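Local coordinates for conserved hypothetical protein (PDB 2FNA) that probably binds and hydrolyses ATP as an archaeal AAA+ P-loop ATPase, and was crystallised with ADP and a magnesium ion, at residues K87-K90 against S94-K97; Q147-L152 against Y184-V189; R220-A225 against F251-N256; K290-I295 against T330-H335; G303-V308 against I320-I325. One frame throughout, in Å; residues are numbered along the deposited sequence. Where two conformers were deposited one is given.

How the contacts relate
From the N terminus, contact 1 closes the shortest loop, three residues at the end of helix 74-91. Contact 2 closes one of 31 residues, holding helix 158-167 and strand 171-177, within the P-loop core. Contact 3, closing 25 residues, pairs helices 211-225 and 243-256. These three follow in series. Contact 4 joins the first and third helices of the winged-helix region across 34 residues, and contact 5, closing 11 residues between its second and third helices, lies wholly within the loop that contact 4 spans; Ile295 CG1 and Val308 CG1, 3.8 Å apart, join the two. Contacts 2 and 4 are tied across domains by the salt bridge Asp185 OD2 to Lys334 NZ, at 2.7 Å.

Contact 1 of 5, residues K87-K90 against S94-K97; sequences KLVK and SLLK
Val89 and Leu95 bury equal shares of surface here, and Leu96 adds about half as much; every link is apolar, carbon against carbon, chiefly through methyl groups. The CG1 branch of Val89 does most of the work for its side. It approaches CD1 of Leu96 at 3.7 Å and CD2 of Leu95 at 4.0 Å, so one methyl rests against two successive leucines. That branch stands beside the backbone N and anti to the carbonyl carbon (chi1 -59°), which turns it across the gap to residues 94-97. Leu95 comes from the other side with CG anti to its own backbone N (chi1 -177°), and its CD2 passes Val89 to reach CD2 of Leu88 at 3.5 Å. The Leu88 and Leu95 side chains cross at about a right angle, and CG of Leu88 is also close to Leu95 CD2, at 3.8 Å. The CA atoms of Val89 and Leu95 are 5.6 Å apart, which shows how near the backbones come across the three-residue link. Leu96 N is buried without a partner, as can happen to an amide in a first helical turn. Within the ATPase domain, the contact packs the short helix 95-98 against the last turns of helix 74-91. Helix 124-133 lies alongside, with Phe131 touching both Leu88 and Leu95, while Pro57, just before strand 58-62, also meets Leu88.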
# COMPACT_ATOMS: atom_id res chain seq x y z
N LYS A 87 2.37 20.89 9.07
CA LYS A 87 1.03 20.58 9.55
C LYS A 87 1.03 20.22 11.05
O LYS A 87 0.10 20.58 11.80
CB LYS A 87 0.44 19.41 8.75
CG LYS A 87 0.40 19.60 7.24
CD LYS A 87 -0.22 18.37 6.60
CE LYS A 87 -0.19 18.42 5.09
NZ LYS A 87 -0.90 17.24 4.50
N LEU A 88 2.08 19.52 11.48
CA LEU A 88 2.21 19.04 12.86
C LEU A 88 2.52 20.15 13.87
O LEU A 88 2.00 20.12 14.99
CB LEU A 88 3.26 17.94 12.97
CG LEU A 88 3.38 17.30 14.35
CD1 LEU A 88 2.11 16.56 14.70
CD2 LEU A 88 4.58 16.37 14.46
N VAL A 89 3.36 21.12 13.49
CA VAL A 89 3.64 22.27 14.36
C VAL A 89 2.36 23.04 14.73
O VAL A 89 2.19 23.46 15.86
CB VAL A 89 4.70 23.24 13.76
CG1 VAL A 89 6.00 22.51 13.50
CG2 VAL A 89 4.19 23.92 12.48
N LYS A 90 1.45 23.18 13.77
CA LYS A 90 0.14 23.75 14.04
C LYS A 90 -0.59 23.00 15.15
O LYS A 90 -1.25 23.64 15.97
CB LYS A 90 -0.72 23.76 12.77
CG LYS A 90 -0.20 24.70 11.70
CD LYS A 90 -1.10 24.70 10.48
CE LYS A 90 -0.81 25.90 9.59
NZ LYS A 90 -1.60 25.86 8.32
N SER A 94 4.74 23.51 20.85
CA SER A 94 6.12 23.44 21.39
C SER A 94 7.10 22.70 20.48
O SER A 94 8.26 22.50 20.85
CB SER A 94 6.13 22.78 22.77
OG SER A 94 5.70 21.42 22.71
N LEU A 95 6.63 22.28 19.31
CA LEU A 95 7.50 21.57 18.38
C LEU A 95 8.46 22.53 17.68
O LEU A 95 9.65 22.26 17.59
CB LEU A 95 6.67 20.82 17.33
CG LEU A 95 7.42 19.96 16.31
CD1 LEU A 95 8.42 19.06 16.99
CD2 LEU A 95 6.43 19.15 15.55
N LEU A 96 7.93 23.65 17.21
CA LEU A 96 8.76 24.67 16.55
C LEU A 96 9.97 25.02 17.41
O LEU A 96 11.08 25.18 16.89
CB LEU A 96 7.93 25.91 16.21
CG LEU A 96 8.27 26.56 14.87
CD1 LEU A 96 7.78 25.70 13.73
CD2 LEU A 96 7.70 27.98 14.76
N LYS A 97 9.76 25.12 18.72
CA LYS A 97 10.85 25.30 19.68
C LYS A 97 11.80 24.09 19.75
O LYS A 97 13.01 24.26 19.82
CB LYS A 97 10.27 25.58 21.08
CG LYS A 97 11.30 25.65 22.23
CD LYS A 97 10.60 25.74 23.60
CE LYS A 97 11.52 25.34 24.77
NZ LYS A 97 11.81 26.48 25.68

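Contact 2 of 5, residues Q147-L152 against Y184-V189; sequences QELVKL and YDYLRV. With EDO (1,2-ethanediol), chain I.
Tyr186 supplies more than half of the buried surface, wedging its side chain against Leu149 and Val150. The packed part follows the ring outward from the backbone. At its base, CB lies 3.8 Å from CG2 of Val150, the two side chains running antiparallel past one another. Further along, CE1 comes within 3.6 Å of Leu149 CB, and at the far end the OH is 3.5 Å from CD1 of the same leucine. Tyr186 CG is anti to the backbone N (chi1 171°), a setting that lays the ring obliquely along the 3-10 turn. With an alanine here, Leu149 would probably lose the ring and hydroxyl that its CB and CD1 rest on, and a gap would open beside the turn. This turn follows strand 139-144 of the parallel P-loop NTPase sheet; the acidic end of that strand is consistent with a Walker B motif, and Gln147 NE2 is bonded to Glu145 and Glu179. Residues 184-189 end helix 180-186 in a Schellman motif: Arg188 takes positive phi (56°), its N bonds Asp185 O at 3.0 Å, and Val189 N reaches back to Tyr184 O in a weak bond of 3.4 Å. The looser side is that of Val150, which is partly exposed. Beyond Tyr186 the chain makes no contact with residues 147-152, and Asp185 turns to a salt bridge with Lys334.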
# COMPACT_ATOMS: atom_id res chain seq x y z
N GLN A 147 7.36 0.34 1.59
CA GLN A 147 8.28 -0.38 0.71
C GLN A 147 8.86 0.50 -0.44
O GLN A 147 9.87 0.18 -1.00
CB GLN A 147 7.65 -1.68 0.15
CG GLN A 147 6.73 -1.57 -1.08
CD GLN A 147 5.35 -0.99 -0.77
OE1 GLN A 147 5.06 -0.60 0.35
NE2 GLN A 147 4.52 -0.94 -1.77
N GLU A 148 8.20 1.62 -0.77
CA GLU A 148 8.73 2.60 -1.70
C GLU A 148 10.10 3.16 -1.27
O GLU A 148 10.88 3.61 -2.09
CB GLU A 148 7.72 3.77 -1.84
CG GLU A 148 6.45 3.41 -2.61
CD GLU A 148 6.69 3.14 -4.11
OE1 GLU A 148 7.57 3.79 -4.72
OE2 GLU A 148 5.98 2.28 -4.66
N LEU A 149 10.36 3.17 0.03
CA LEU A 149 11.62 3.66 0.61
C LEU A 149 12.83 2.82 0.26
O LEU A 149 13.97 3.23 0.47
CB LEU A 149 11.49 3.73 2.12
CG LEU A 149 10.47 4.75 2.66
CD1 LEU A 149 10.36 4.60 4.16
CD2 LEU A 149 10.88 6.17 2.33
N VAL A 150 12.59 1.64 -0.28
CA VAL A 150 13.65 0.87 -0.90
C VAL A 150 14.38 1.70 -1.97
O VAL A 150 15.60 1.59 -2.17
CB VAL A 150 13.07 -0.37 -1.63
CG1 VAL A 150 14.12 -1.00 -2.49
CG2 VAL A 150 12.55 -1.39 -0.64
N LYS A 151 13.59 2.50 -2.67
CA LYS A 151 14.09 3.41 -3.72
C LYS A 151 14.86 4.59 -3.15
O LYS A 151 15.57 5.28 -3.88
CB LYS A 151 12.91 3.94 -4.51
CG LYS A 151 12.12 2.89 -5.26
CD LYS A 151 10.78 3.47 -5.68
CE LYS A 151 9.95 2.49 -6.52
NZ LYS A 151 8.73 3.18 -7.04
N LEU A 152 14.71 4.85 -1.86
CA LEU A 152 15.47 5.92 -1.21
C LEU A 152 16.89 5.41 -0.80
O LEU A 152 17.23 5.27 0.39
CB LEU A 152 14.67 6.43 -0.01
CG LEU A 152 15.21 7.63 0.78
CD1 LEU A 152 15.06 8.92 0.04
CD2 LEU A 152 14.48 7.74 2.10
N TYR A 184 8.58 -6.50 3.77
CA TYR A 184 9.44 -7.28 4.67
C TYR A 184 10.94 -7.17 4.32
O TYR A 184 11.78 -7.05 5.22
CB TYR A 184 8.95 -8.74 4.75
CG TYR A 184 7.74 -8.90 5.66
CD1 TYR A 184 6.44 -8.66 5.21
CD2 TYR A 184 7.89 -9.31 6.99
CE1 TYR A 184 5.33 -8.81 6.06
CE2 TYR A 184 6.80 -9.45 7.83
CZ TYR A 184 5.53 -9.20 7.36
OH TYR A 184 4.46 -9.40 8.21
N ASP A 185 11.28 -7.24 3.03
CA ASP A 185 12.64 -7.06 2.56
C ASP A 185 13.16 -5.68 2.95
O ASP A 185 14.30 -5.54 3.39
CB ASP A 185 12.70 -7.16 1.04
CG ASP A 185 12.51 -8.57 0.57
OD1 ASP A 185 12.34 -9.44 1.43
OD2 ASP A 185 12.52 -8.80 -0.66
N TYR A 186 12.32 -4.66 2.79
CA TYR A 186 12.72 -3.29 3.18
C TYR A 186 13.17 -3.18 4.66
O TYR A 186 14.15 -2.51 4.98
CB TYR A 186 11.60 -2.29 2.90
CG TYR A 186 11.95 -0.95 3.50
CD1 TYR A 186 13.00 -0.19 2.98
CD2 TYR A 186 11.34 -0.52 4.65
CE1 TYR A 186 13.38 1.01 3.57
CE2 TYR A 186 11.71 0.67 5.23
CZ TYR A 186 12.74 1.42 4.69
OH TYR A 186 13.08 2.63 5.30
N LEU A 187 12.44 -3.85 5.53
CA LEU A 187 12.63 -3.83 6.98
C LEU A 187 13.70 -4.87 7.41
O LEU A 187 14.06 -4.92 8.60
CB LEU A 187 11.28 -4.08 7.68
CG LEU A 187 10.14 -3.06 7.49
CD1 LEU A 187 8.79 -3.58 7.97
CD2 LEU A 187 10.44 -1.74 8.18
N ARG A 188 14.19 -5.64 6.42
CA ARG A 188 15.29 -6.58 6.57
C ARG A 188 15.02 -7.60 7.67
O ARG A 188 15.91 -7.98 8.41
CB ARG A 188 16.63 -5.83 6.78
CG ARG A 188 16.82 -4.66 5.80
CD ARG A 188 18.25 -4.15 5.69
NE ARG A 188 18.38 -3.10 4.67
CZ ARG A 188 19.54 -2.56 4.27
NH1 ARG A 188 20.70 -2.98 4.77
NH2 ARG A 188 19.55 -1.61 3.35
N VAL A 189 13.77 -8.04 7.76
CA VAL A 189 13.32 -9.03 8.74
C VAL A 189 14.09 -10.33 8.68
O VAL A 189 14.14 -11.07 9.68
CB VAL A 189 11.77 -9.26 8.56
CG1 VAL A 189 11.25 -10.37 9.45
CG2 VAL A 189 11.05 -7.99 8.89
C1 EDO I . 20.70 -2.32 8.10
O1 EDO I . 21.13 -1.13 8.84
C2 EDO I . 21.66 -3.52 8.23
O2 EDO I . 21.20 -4.70 7.51

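Contact 3 of 5, residues R220-A225 against F251-N256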
# COMPACT_ATOMS: atom_id res chain seq x y z
N ARG A 220 -25.35 -3.28 1.07
CA ARG A 220 -25.34 -2.14 1.98
C ARG A 220 -25.29 -0.79 1.25
O ARG A 220 -25.96 0.15 1.65
CB ARG A 220 -24.20 -2.25 2.98
CG ARG A 220 -24.02 -0.97 3.73
CD ARG A 220 -23.30 -1.11 5.03
NE ARG A 220 -22.79 0.21 5.38
CZ ARG A 220 -21.99 0.47 6.40
NH1 ARG A 220 -21.62 -0.52 7.22
NH2 ARG A 220 -21.58 1.72 6.61
N GLY A 221 -24.53 -0.67 0.17
CA GLY A 221 -24.40 0.61 -0.51
C GLY A 221 -25.63 0.97 -1.32
O GLY A 221 -25.99 2.16 -1.46
N PHE A 222 -26.29 -0.05 -1.86
CA PHE A 222 -27.57 0.17 -2.58
C PHE A 222 -28.75 0.48 -1.67
O PHE A 222 -29.58 1.38 -1.97
CB PHE A 222 -27.85 -1.04 -3.49
CG PHE A 222 -26.86 -1.18 -4.63
CD1 PHE A 222 -26.38 -0.06 -5.30
CD2 PHE A 222 -26.40 -2.43 -5.02
CE1 PHE A 222 -25.47 -0.19 -6.35
CE2 PHE A 222 -25.51 -2.56 -6.07
CZ PHE A 222 -25.03 -1.44 -6.73
N GLN A 223 -28.84 -0.25 -0.56
CA GLN A 223 -29.82 0.05 0.47
C GLN A 223 -29.66 1.49 0.98
O GLN A 223 -30.64 2.25 1.05
CB GLN A 223 -29.79 -1.02 1.59
CG GLN A 223 -30.24 -2.41 1.04
CD GLN A 223 -30.56 -3.46 2.12
OE1 GLN A 223 -30.21 -3.30 3.30
NE2 GLN A 223 -31.23 -4.56 1.70
N GLU A 224 -28.43 1.89 1.21
CA GLU A 224 -28.12 3.27 1.57
C GLU A 224 -28.48 4.33 0.51
O GLU A 224 -28.96 5.41 0.86
CB GLU A 224 -26.64 3.34 1.92
CG GLU A 224 -26.01 4.73 1.96
CD GLU A 224 -24.50 4.62 2.24
OE1 GLU A 224 -24.14 4.00 3.28
OE2 GLU A 224 -23.71 5.12 1.39
N ALA A 225 -28.24 4.05 -0.78
CA ALA A 225 -28.69 4.94 -1.86
C ALA A 225 -30.22 4.92 -2.04
O ALA A 225 -30.79 5.81 -2.68
CB ALA A 225 -28.01 4.59 -3.20
N PHE A 251 -20.33 2.88 -7.58
CA PHE A 251 -20.44 4.28 -7.91
C PHE A 251 -21.03 4.44 -9.32
O PHE A 251 -21.99 5.20 -9.51
CB PHE A 251 -19.08 5.00 -7.80
CG PHE A 251 -19.18 6.48 -8.10
CD1 PHE A 251 -19.29 6.93 -9.40
CD2 PHE A 251 -19.22 7.41 -7.07
CE1 PHE A 251 -19.45 8.29 -9.70
CE2 PHE A 251 -19.37 8.76 -7.35
CZ PHE A 251 -19.48 9.20 -8.68
N ILE A 252 -20.46 3.73 -10.30
CA ILE A 252 -20.92 3.84 -11.67
C ILE A 252 -22.35 3.38 -11.82
O ILE A 252 -23.14 4.02 -12.52
CB ILE A 252 -20.02 3.05 -12.67
CG1 ILE A 252 -18.58 3.57 -12.66
CG2 ILE A 252 -20.58 3.16 -14.07
CD1 ILE A 252 -18.45 5.02 -12.97
N TYR A 253 -22.70 2.26 -11.19
CA TYR A 253 -24.09 1.79 -11.30
C TYR A 253 -25.08 2.80 -10.72
O TYR A 253 -26.15 2.99 -11.23
CB TYR A 253 -24.30 0.43 -10.61
CG TYR A 253 -25.71 -0.06 -10.85
CD1 TYR A 253 -26.03 -0.75 -12.00
CD2 TYR A 253 -26.73 0.21 -9.93
CE1 TYR A 253 -27.34 -1.16 -12.26
CE2 TYR A 253 -28.02 -0.22 -10.17
CZ TYR A 253 -28.31 -0.90 -11.33
OH TYR A 253 -29.60 -1.32 -11.58
N LEU A 254 -24.72 3.43 -9.61
CA LEU A 254 -25.59 4.46 -9.05
C LEU A 254 -25.72 5.63 -10.00
O LEU A 254 -26.77 6.27 -10.11
CB LEU A 254 -25.04 4.93 -7.70
CG LEU A 254 -25.22 4.00 -6.50
CD1 LEU A 254 -24.78 4.71 -5.24
CD2 LEU A 254 -26.64 3.53 -6.34
N ASP A 255 -24.67 5.89 -10.73
CA ASP A 255 -24.65 7.03 -11.59
C ASP A 255 -25.43 6.79 -12.86
O ASP A 255 -26.00 7.71 -13.41
CB ASP A 255 -23.21 7.40 -11.95
CG ASP A 255 -23.12 8.75 -12.58
OD1 ASP A 255 -23.69 9.70 -11.99
OD2 ASP A 255 -22.53 8.83 -13.67
N ASN A 256 -25.43 5.55 -13.34
CA ASN A 256 -26.04 5.29 -14.61
C ASN A 256 -27.19 4.22 -14.61
O ASN A 256 -28.02 4.24 -15.50
CB ASN A 256 -24.93 4.98 -15.60
CG ASN A 256 -24.98 3.59 -16.08
OD1 ASN A 256 -24.79 2.64 -15.30
ND2 ASN A 256 -25.29 3.43 -17.38
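Phe222, Ala225, Tyr253 and Leu254 make the contact, in one aromatic meeting and a group of contacts round a leucine. The aromatic pair is Phe222 with Tyr253. Their ring centroids stand 5.6 Å apart with planes at 67°, and the nearest atoms are Phe222 CE1 and Tyr253 CD2, at 3.8 Å; this oblique geometry is neither a stack nor a clean edge-to-face pair. The contacts of Leu254 are one with a ring edge and the others with a methyl; its CG, anti to the carbonyl carbon (chi1 -75°), carries the branches towards helix 211-225. Leu254 CD2 meets the Phe222 ring at the edge, in the ring plane, 3.7 Å from Phe222 CD1, and reaches Ala225 CB at 3.6 Å. The second methyl, CD1, is 3.8 Å from Ala225 CB, so the alanine is held by both branches of the leucine. Phe229 widens the aromatic group, stacking on Phe222 and standing edge-to-face with Tyr253, and Phe4 of the N-terminal region meets Phe222 edge-to-face. The short helical segments have axes 11.2 Å apart at closest and cross at -31°, running in roughly the same direction. Such a bundle of helices following the parallel sheet is consistent with the helical lid of AAA+ ATPases, and the Leu254 side chain lies about 12 Å from the bound ADP.

Contact 4 of 5, residues K290-I295 against T330-H335; sequences KRYLNI and TQLTKH
Within the C-terminal region, which has the winged-helix arrangement, Tyr292 and Ile295 of its first helix pack against Gln331 and Leu332 near the end of the third. Leu332 is the hub. Its CD1 presses on Ile295 CG2 at 3.4 Å, tighter than usual carbon contact, and its CG lies 3.9 Å from Tyr292 CD1. The same CD1 methyl also sits at the edge of the tyrosine ring, in its plane, 4.0 Å from Tyr292 CD1. A chi1 of -75° sets CG of Leu332 beside its backbone N, and the side chain extends into the angle between the two side chains of helix 289-299. The axes of the short segments pass 12.0 Å apart and cross at -67°, a steep arrangement that suits the compact three-helix unit of a winged helix-turn-helix: helix 322-334 probably holds the place of the recognition helix, and strands 338-340 and 345-347 form the hairpin after it. At the far end of the ring, Tyr292 OH rests on the aliphatic part of Gln331, 3.5 Å from CB and 3.6 Å from CG. The glutamine chain bends at chi2 (-58°) and leads its amide off to Arg285, whose NH1 bonds OE1. Phe281, on helix 259-282, and Tyr328 both meet the Tyr292 ring edge-to-face, and Phe281 touches Leu332 as well. Val308 of helix 305-316 packs on Ile295.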
# COMPACT_ATOMS: atom_id res chain seq x y z
N LYS A 290 9.70 -7.71 -22.22
CA LYS A 290 8.93 -8.66 -23.04
C LYS A 290 8.71 -10.00 -22.33
O LYS A 290 7.65 -10.61 -22.45
CB LYS A 290 9.60 -8.87 -24.40
CG LYS A 290 9.51 -7.64 -25.31
CD LYS A 290 10.16 -7.88 -26.68
N ARG A 291 9.71 -10.43 -21.57
CA ARG A 291 9.62 -11.68 -20.83
C ARG A 291 8.56 -11.60 -19.74
O ARG A 291 7.76 -12.51 -19.58
CB ARG A 291 10.97 -12.01 -20.22
CG ARG A 291 12.09 -12.09 -21.26
CD ARG A 291 13.34 -12.72 -20.71
NE ARG A 291 14.23 -13.13 -21.81
CZ ARG A 291 15.30 -13.90 -21.66
NH1 ARG A 291 15.65 -14.36 -20.47
NH2 ARG A 291 16.03 -14.21 -22.72
N TYR A 292 8.58 -10.52 -18.96
CA TYR A 292 7.54 -10.31 -17.94
C TYR A 292 6.12 -10.29 -18.54
O TYR A 292 5.22 -10.94 -18.02
CB TYR A 292 7.83 -9.03 -17.13
CG TYR A 292 8.88 -9.21 -16.06
CD1 TYR A 292 8.67 -10.07 -14.98
CD2 TYR A 292 10.09 -8.51 -16.10
CE1 TYR A 292 9.61 -10.24 -13.98
CE2 TYR A 292 11.07 -8.68 -15.08
CZ TYR A 292 10.82 -9.55 -14.03
OH TYR A 292 11.74 -9.74 -13.02
N LEU A 293 5.91 -9.55 -19.64
CA LEU A 293 4.62 -9.54 -20.33
C LEU A 293 4.20 -10.96 -20.71
O LEU A 293 3.04 -11.35 -20.57
CB LEU A 293 4.66 -8.66 -21.60
CG LEU A 293 4.51 -7.16 -21.36
CD1 LEU A 293 5.08 -6.35 -22.51
CD2 LEU A 293 3.03 -6.79 -21.10
N ASN A 294 5.17 -11.74 -21.18
CA ASN A 294 4.92 -13.11 -21.59
C ASN A 294 4.49 -13.97 -20.41
O ASN A 294 3.53 -14.74 -20.50
CB ASN A 294 6.16 -13.69 -22.24
CG ASN A 294 5.90 -15.00 -22.93
OD1 ASN A 294 5.66 -16.03 -22.28
ND2 ASN A 294 5.94 -14.98 -24.26
N ILE A 295 5.21 -13.86 -19.30
CA ILE A 295 4.90 -14.61 -18.07
C ILE A 295 3.48 -14.33 -17.59
O ILE A 295 2.78 -15.26 -17.17
CB ILE A 295 5.89 -14.27 -16.94
CG1 ILE A 295 7.26 -14.94 -17.20
CG2 ILE A 295 5.30 -14.69 -15.57
CD1 ILE A 295 8.37 -14.49 -16.27
N THR A 330 10.13 -14.77 -8.80
CA THR A 330 10.39 -14.20 -7.46
C THR A 330 10.07 -12.72 -7.38
O THR A 330 9.52 -12.25 -6.39
CB THR A 330 11.87 -14.41 -7.05
OG1 THR A 330 12.10 -15.81 -6.89
CG2 THR A 330 12.19 -13.68 -5.73
N GLN A 331 10.46 -11.96 -8.41
CA GLN A 331 10.17 -10.55 -8.45
C GLN A 331 8.64 -10.31 -8.49
O GLN A 331 8.11 -9.48 -7.74
CB GLN A 331 10.88 -9.89 -9.64
CG GLN A 331 12.39 -9.77 -9.45
CD GLN A 331 12.74 -8.97 -8.20
OE1 GLN A 331 12.51 -7.77 -8.13
NE2 GLN A 331 13.28 -9.65 -7.20
N LEU A 332 7.95 -11.05 -9.35
CA LEU A 332 6.49 -10.94 -9.51
C LEU A 332 5.78 -11.26 -8.20
O LEU A 332 4.83 -10.56 -7.79
CB LEU A 332 6.02 -11.88 -10.65
CG LEU A 332 6.33 -11.38 -12.08
CD1 LEU A 332 6.05 -12.43 -13.14
CD2 LEU A 332 5.55 -10.11 -12.38
N THR A 333 6.25 -12.31 -7.52
CA THR A 333 5.69 -12.69 -6.22
C THR A 333 5.95 -11.63 -5.14
O THR A 333 5.06 -11.31 -4.33
CB THR A 333 6.22 -14.04 -5.75
OG1 THR A 333 5.95 -15.02 -6.75
CG2 THR A 333 5.58 -14.47 -4.48
N LYS A 334 7.17 -11.08 -5.12
CA LYS A 334 7.54 -10.06 -4.12
C LYS A 334 6.72 -8.79 -4.28
O LYS A 334 6.46 -8.10 -3.32
CB LYS A 334 9.01 -9.67 -4.23
CG LYS A 334 10.00 -10.76 -3.90
CD LYS A 334 10.53 -10.65 -2.48
CE LYS A 334 11.97 -11.14 -2.43
NZ LYS A 334 12.34 -11.43 -1.02
N HIS A 335 6.38 -8.47 -5.53
CA HIS A 335 5.65 -7.27 -5.87
C HIS A 335 4.12 -7.56 -5.96
O HIS A 335 3.33 -6.66 -6.24
CB HIS A 335 6.22 -6.62 -7.14
CG HIS A 335 7.59 -6.03 -6.95
ND1 HIS A 335 7.80 -4.68 -6.74
CD2 HIS A 335 8.82 -6.61 -6.93
CE1 HIS A 335 9.09 -4.46 -6.60
NE2 HIS A 335 9.73 -5.61 -6.70

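Contact 5 of 5, residues G303-V308 against I320-I325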
# COMPACT_ATOMS: atom_id res chain seq x y z
N GLY A 303 -0.84 -21.29 -14.21
CA GLY A 303 0.06 -22.25 -14.85
C GLY A 303 1.20 -22.67 -13.94
O GLY A 303 1.39 -22.11 -12.86
N LYS A 304 1.96 -23.67 -14.39
CA LYS A 304 3.12 -24.15 -13.65
C LYS A 304 4.40 -23.62 -14.29
O LYS A 304 4.37 -23.06 -15.39
CB LYS A 304 3.11 -25.68 -13.64
CG LYS A 304 1.88 -26.30 -12.95
CD LYS A 304 1.42 -27.60 -13.60
CE LYS A 304 1.07 -28.68 -12.57
NZ LYS A 304 2.30 -29.30 -11.97
N TRP A 305 5.52 -23.78 -13.58
CA TRP A 305 6.86 -23.49 -14.09
C TRP A 305 7.07 -23.94 -15.53
O TRP A 305 7.57 -23.17 -16.35
CB TRP A 305 7.88 -24.21 -13.22
CG TRP A 305 9.30 -23.96 -13.58
CD1 TRP A 305 10.01 -24.51 -14.61
CD2 TRP A 305 10.20 -23.11 -12.87
NE1 TRP A 305 11.30 -24.03 -14.60
CE2 TRP A 305 11.44 -23.18 -13.54
CE3 TRP A 305 10.09 -22.30 -11.74
CZ2 TRP A 305 12.56 -22.46 -13.12
CZ3 TRP A 305 11.20 -21.59 -11.33
CH2 TRP A 305 12.41 -21.67 -12.01
N SER A 306 6.73 -25.20 -15.81
CA SER A 306 6.85 -25.75 -17.16
C SER A 306 6.13 -24.88 -18.18
O SER A 306 6.66 -24.65 -19.27
CB SER A 306 6.32 -27.20 -17.22
OG SER A 306 5.07 -27.35 -16.58
N ASP A 307 4.95 -24.36 -17.83
CA ASP A 307 4.17 -23.52 -18.75
C ASP A 307 4.88 -22.17 -18.99
O ASP A 307 4.91 -21.66 -20.11
CB ASP A 307 2.75 -23.29 -18.21
CG ASP A 307 1.98 -24.59 -17.99
OD1 ASP A 307 1.57 -25.24 -18.99
OD2 ASP A 307 1.79 -24.97 -16.81
N VAL A 308 5.44 -21.61 -17.92
CA VAL A 308 6.20 -20.35 -17.99
C VAL A 308 7.45 -20.58 -18.88
O VAL A 308 7.70 -19.85 -19.84
CB VAL A 308 6.59 -19.86 -16.56
CG1 VAL A 308 7.55 -18.69 -16.64
CG2 VAL A 308 5.34 -19.46 -15.74
N ILE A 320 16.18 -21.12 -22.05
CA ILE A 320 16.26 -20.12 -20.96
C ILE A 320 16.54 -20.83 -19.63
O ILE A 320 15.94 -21.86 -19.33
CB ILE A 320 14.98 -19.23 -20.91
CG1 ILE A 320 14.95 -18.29 -22.12
CG2 ILE A 320 14.90 -18.41 -19.60
CD1 ILE A 320 13.57 -17.78 -22.47
N SER A 321 17.47 -20.28 -18.85
CA SER A 321 17.95 -20.97 -17.66
C SER A 321 16.90 -20.99 -16.57
O SER A 321 15.94 -20.21 -16.61
CB SER A 321 19.24 -20.33 -17.13
OG SER A 321 18.98 -19.06 -16.58
N ASP A 322 17.10 -21.87 -15.59
CA ASP A 322 16.22 -21.91 -14.42
C ASP A 322 16.48 -20.75 -13.46
O ASP A 322 15.61 -20.41 -12.67
CB ASP A 322 16.36 -23.24 -13.68
CG ASP A 322 15.91 -24.43 -14.52
OD1 ASP A 322 15.11 -24.24 -15.47
OD2 ASP A 322 16.35 -25.55 -14.22
N SER A 323 17.67 -20.15 -13.53
CA SER A 323 18.03 -19.01 -12.67
C SER A 323 17.27 -17.76 -13.08
O SER A 323 16.79 -17.01 -12.23
CB SER A 323 19.53 -18.69 -12.76
OG SER A 323 20.33 -19.76 -12.31
N GLU A 324 17.21 -17.54 -14.39
CA GLU A 324 16.48 -16.41 -14.95
C GLU A 324 14.99 -16.54 -14.60
O GLU A 324 14.40 -15.59 -14.06
CB GLU A 324 16.68 -16.33 -16.47
CG GLU A 324 18.06 -15.81 -16.87
CD GLU A 324 18.34 -15.92 -18.37
OE1 GLU A 324 18.47 -17.06 -18.91
OE2 GLU A 324 18.46 -14.86 -19.02
N ILE A 325 14.43 -17.72 -14.88
CA ILE A 325 13.01 -18.01 -14.61
C ILE A 325 12.64 -17.79 -13.13
O ILE A 325 11.64 -17.18 -12.83
CB ILE A 325 12.64 -19.48 -14.97
CG1 ILE A 325 12.94 -19.81 -16.45
CG2 ILE A 325 11.16 -19.76 -14.63
CD1 ILE A 325 11.83 -19.49 -17.43
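Ile325 sets a methyl over the six-membered ring of Trp305, shifted toward the CZ2 side: CG2 lies 3.4 Å from the centroid of that Trp305 ring and 13° off its normal, a CH-pi contact over one face. It joins the starts of helices 305-316 and 322-334, probably the two helices of the helix-turn-helix. The indole swings across because Trp305 CG is anti to the backbone N (chi1 -177°), and Ile325 CB adds to the cover at 3.5 Å from Trp305 CZ2. At the ring edge, near its plane, Asp322 O stands 3.5 Å from Trp305 CH2, while the Asp322 carboxylate stands beside the indole, its plane turned 75° from it. Val308 backs the isoleucine more loosely, its CG1 at 4.3 Å from Ile325 CG2. Replacing the tryptophan by an alanine is likely to leave the Ile325 methyl without its aromatic face and open a gap between the helix starts. Lys304 sits at the N-cap position of the first helix, and its N donates to Asp307 OD2 (2.8 Å), on the anti lone pair. In the second, Ser321 and Glu324 form a capping box: Glu324 N donates to Ser321 OG at 3.2 Å, Ser321 N returns a weak bond to Glu324 OE1 at 3.4 Å, and Ser321 OG also donates to Glu324 OE1, at 3.1 Å.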